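Local coordinates for CBS domain-containing protein (Listeria monocytogenes, PDB 6XNU) that binds the second messenger cyclic di-AMP, probably through its CBS domains, and takes part in controlling (p)ppGpp and c-di-AMP levels in the cell, at residues L42-N45 and L46-L50; D96-V99 and E100-M103. One frame throughout, in Å; residues are numbered along the deposited sequence.

How the interactions relate
Interactions 1 and 2 are two local turns, far apart in sequence, whose centres lie about 7 Å from each other on the same side of the chain's centre. The loop 42-45 runs beside 96-99, and the two turns are joined by Val99 N to Asn44 O at 2.9 Å and by Glu100 OE1 to Gly43 N at 2.8 Å. Lys98 NZ bonds to Gly43 O at 3.1 Å, while Asn45 CB packs on Leu97 O at 3.3 Å. Each turn starts a helix, 46-56 in interaction 1 and the short 99-102 in interaction 2, and Val99 packs against Leu46 and Ala49 between them.

Interaction 1 of 2, residues L42-N45 and L46-L50; sequences LGNN and LEHAL
Asn45 caps the first turn of helix 46-56: this is an N-cap at the start of the helix, entered from the loop that follows strand 40-41, in a protein of the CBS-pair family. Its CG sits between the backbone N and the carbonyl carbon (chi1 66°), which brings OD1 to the N-H groups of the first turn. OD1 accepts from His48 N at 2.8 Å, in a nearly straight bond whose donor is tilted from the plane of the amide carbonyl. Glu47 N lies 2.9 Å from the same OD1, and Glu47 CB packs on it at 3.4 Å. The backbone carbonyl of Asn45 begins the regular helical pattern, taking Ala49 N at 3.2 Å in the carbonyl plane.

One residue earlier, Asn44 meets His48. His48 CG is opposite its own backbone N (chi1 -179°), which carries the imidazole back toward the loop, and the amide and ring planes stand 65° apart. Asn44 OD1 also accepts from Gln41 N, which ties the amide to the preceding strand. On another side of the helix, Leu46 packs on Ile79 and Leu97. At the ring itself, Asn44 OD1 is 3.5 Å from His48 CE1.

Interaction 2 of 2, residues D96-V99 and E100-M103; sequences DLKV and EDVM
Glu100 lies alongside Lys98 in the turn that opens the short helix 99-102 of the CBS domain, the two side chains running in one direction. Its CG is wedged between the backbone N and the carbonyl carbon (chi1 59°) and the chain bends at the next bond, which folds the carboxylate back until CD is 3.5 Å from Lys98 CB. The charged ends do not pair with each other: OE1 accepts from Gly43 N and Lys98 NZ binds Gly43 O, so both grip the neighbouring loop.

Asp101 follows. Its OD2 takes Lys98 N at 3.0 Å in a straight bond that arrives from above the carboxylate plane, while Asp101 N donates to Lys98 O at 2.9 Å, from above the carbonyl plane. A side-chain-to-backbone bond and a backbone bond three residues long thus join the same two residues.

Val102 N then donates to Val99 O at 3.1 Å from above the carbonyl plane, and the Val102 side chain packs on Leu46 and Ile74. Met103 comes next. Its N also bonds to Val99 O, which thereby accepts twice, and Met103 CB rests 3.3 Å from Val99 O.

Interaction 1 of 2, residues L42-N45 and L46-L50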
# COMPACT_ATOMS: atom_id res chain seq x y z
N LEU A 42 -21.54 -0.27 -0.33
CA LEU A 42 -22.21 -0.63 0.92
C LEU A 42 -23.08 -1.86 0.70
O LEU A 42 -23.77 -1.99 -0.31
CB LEU A 42 -23.09 0.53 1.43
CG LEU A 42 -22.40 1.84 1.77
CD1 LEU A 42 -23.44 2.93 2.04
CD2 LEU A 42 -21.47 1.68 2.97
N GLY A 43 -23.02 -2.78 1.66
CA GLY A 43 -23.77 -4.01 1.56
C GLY A 43 -23.03 -5.16 0.90
O GLY A 43 -23.45 -6.31 1.05
N ASN A 44 -21.93 -4.89 0.19
CA ASN A 44 -21.06 -5.96 -0.28
C ASN A 44 -20.51 -6.72 0.92
O ASN A 44 -20.22 -6.13 1.96
CB ASN A 44 -19.89 -5.40 -1.09
CG ASN A 44 -20.27 -5.02 -2.51
OD1 ASN A 44 -19.50 -4.34 -3.20
ND2 ASN A 44 -21.44 -5.45 -2.96
N ASN A 45 -20.36 -8.04 0.77
CA ASN A 45 -19.74 -8.78 1.86
C ASN A 45 -18.22 -8.72 1.73
O ASN A 45 -17.67 -8.21 0.74
CB ASN A 45 -20.25 -10.23 1.91
CG ASN A 45 -19.84 -11.06 0.70
OD1 ASN A 45 -18.67 -11.12 0.33
ND2 ASN A 45 -20.81 -11.75 0.11
N LEU A 46 -17.53 -9.21 2.76
CA LEU A 46 -16.07 -9.10 2.82
C LEU A 46 -15.36 -10.07 1.89
O LEU A 46 -14.22 -9.81 1.49
CB LEU A 46 -15.58 -9.31 4.25
CG LEU A 46 -16.11 -8.34 5.31
CD1 LEU A 46 -15.31 -8.48 6.59
CD2 LEU A 46 -16.08 -6.89 4.81
N GLU A 47 -16.00 -11.19 1.55
CA GLU A 47 -15.40 -12.07 0.55
C GLU A 47 -15.34 -11.38 -0.81
O GLU A 47 -14.31 -11.42 -1.49
CB GLU A 47 -16.18 -13.39 0.46
CG GLU A 47 -15.82 -14.25 -0.76
CD GLU A 47 -15.48 -15.69 -0.41
OE1 GLU A 47 -15.95 -16.17 0.65
OE2 GLU A 47 -14.75 -16.34 -1.19
N HIS A 48 -16.42 -10.68 -1.19
CA HIS A 48 -16.39 -9.92 -2.43
C HIS A 48 -15.33 -8.83 -2.39
O HIS A 48 -14.56 -8.65 -3.35
CB HIS A 48 -17.77 -9.31 -2.70
CG HIS A 48 -17.84 -8.53 -3.98
ND1 HIS A 48 -17.86 -7.15 -4.01
CD2 HIS A 48 -17.86 -8.93 -5.27
CE1 HIS A 48 -17.91 -6.74 -5.27
NE2 HIS A 48 -17.91 -7.80 -6.05
N ALA A 49 -15.24 -8.10 -1.27
CA ALA A 49 -14.24 -7.04 -1.15
C ALA A 49 -12.83 -7.58 -1.27
O ALA A 49 -11.96 -6.95 -1.88
CB ALA A 49 -14.42 -6.31 0.18
N LEU A 50 -12.57 -8.76 -0.69
CA LEU A 50 -11.23 -9.34 -0.78
C LEU A 50 -10.87 -9.65 -2.22
O LEU A 50 -9.72 -9.46 -2.65
CB LEU A 50 -11.18 -10.61 0.09
CG LEU A 50 -9.96 -10.86 0.97
CD1 LEU A 50 -9.51 -9.63 1.75
CD2 LEU A 50 -10.29 -12.02 1.92

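Interaction 2 of 2, residues D96-V99 and E100-M103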
# COMPACT_ATOMS: atom_id res chain seq x y z
N ASP A 96 -20.52 -13.35 5.69
CA ASP A 96 -21.60 -12.76 6.48
C ASP A 96 -21.38 -11.31 6.87
O ASP A 96 -22.36 -10.60 7.12
CB ASP A 96 -21.82 -13.58 7.76
CG ASP A 96 -22.13 -15.05 7.48
OD1 ASP A 96 -21.57 -15.92 8.18
OD2 ASP A 96 -22.94 -15.33 6.56
N LEU A 97 -20.13 -10.84 6.92
CA LEU A 97 -19.85 -9.47 7.30
C LEU A 97 -19.91 -8.57 6.07
O LEU A 97 -19.65 -9.02 4.95
CB LEU A 97 -18.47 -9.37 7.96
CG LEU A 97 -18.31 -10.10 9.30
CD1 LEU A 97 -16.91 -10.68 9.44
CD2 LEU A 97 -18.60 -9.13 10.44
N LYS A 98 -20.29 -7.32 6.30
CA LYS A 98 -20.44 -6.31 5.25
C LYS A 98 -19.28 -5.33 5.28
O LYS A 98 -18.68 -5.10 6.33
CB LYS A 98 -21.75 -5.53 5.41
CG LYS A 98 -23.01 -6.38 5.48
CD LYS A 98 -23.02 -7.40 4.38
CE LYS A 98 -24.44 -7.79 4.00
NZ LYS A 98 -24.41 -8.69 2.83
N VAL A 99 -19.00 -4.72 4.13
CA VAL A 99 -17.86 -3.80 4.06
C VAL A 99 -18.03 -2.65 5.05
O VAL A 99 -17.05 -2.19 5.66
CB VAL A 99 -17.66 -3.28 2.62
CG1 VAL A 99 -17.14 -4.40 1.72
CG2 VAL A 99 -18.95 -2.66 2.07
N GLU A 100 -19.26 -2.16 5.22
CA GLU A 100 -19.43 -1.01 6.11
C GLU A 100 -19.16 -1.38 7.56
O GLU A 100 -18.92 -0.48 8.38
CB GLU A 100 -20.84 -0.44 5.95
CG GLU A 100 -21.93 -1.43 6.27
CD GLU A 100 -22.47 -2.14 5.04
OE1 GLU A 100 -21.73 -2.32 4.05
OE2 GLU A 100 -23.66 -2.53 5.06
N ASP A 101 -19.15 -2.68 7.88
CA ASP A 101 -18.86 -3.14 9.23
C ASP A 101 -17.40 -2.93 9.61
O ASP A 101 -17.09 -2.76 10.79
CB ASP A 101 -19.20 -4.63 9.38
CG ASP A 101 -20.70 -4.93 9.24
OD1 ASP A 101 -21.53 -4.03 9.49
OD2 ASP A 101 -21.03 -6.09 8.88
N VAL A 102 -16.49 -2.95 8.64
CA VAL A 102 -15.06 -2.89 8.92
C VAL A 102 -14.36 -1.70 8.29
O VAL A 102 -13.22 -1.42 8.66
CB VAL A 102 -14.35 -4.20 8.51
CG1 VAL A 102 -15.14 -5.41 8.97
CG2 VAL A 102 -14.13 -4.24 7.01
N MET A 103 -15.00 -1.00 7.36
CA MET A 103 -14.32 0.07 6.64
C MET A 103 -13.95 1.23 7.57
O MET A 103 -14.59 1.46 8.60
CB MET A 103 -15.21 0.58 5.51
CG MET A 103 -16.43 1.33 6.01
SD MET A 103 -17.50 1.84 4.66
CE MET A 103 -18.82 2.66 5.54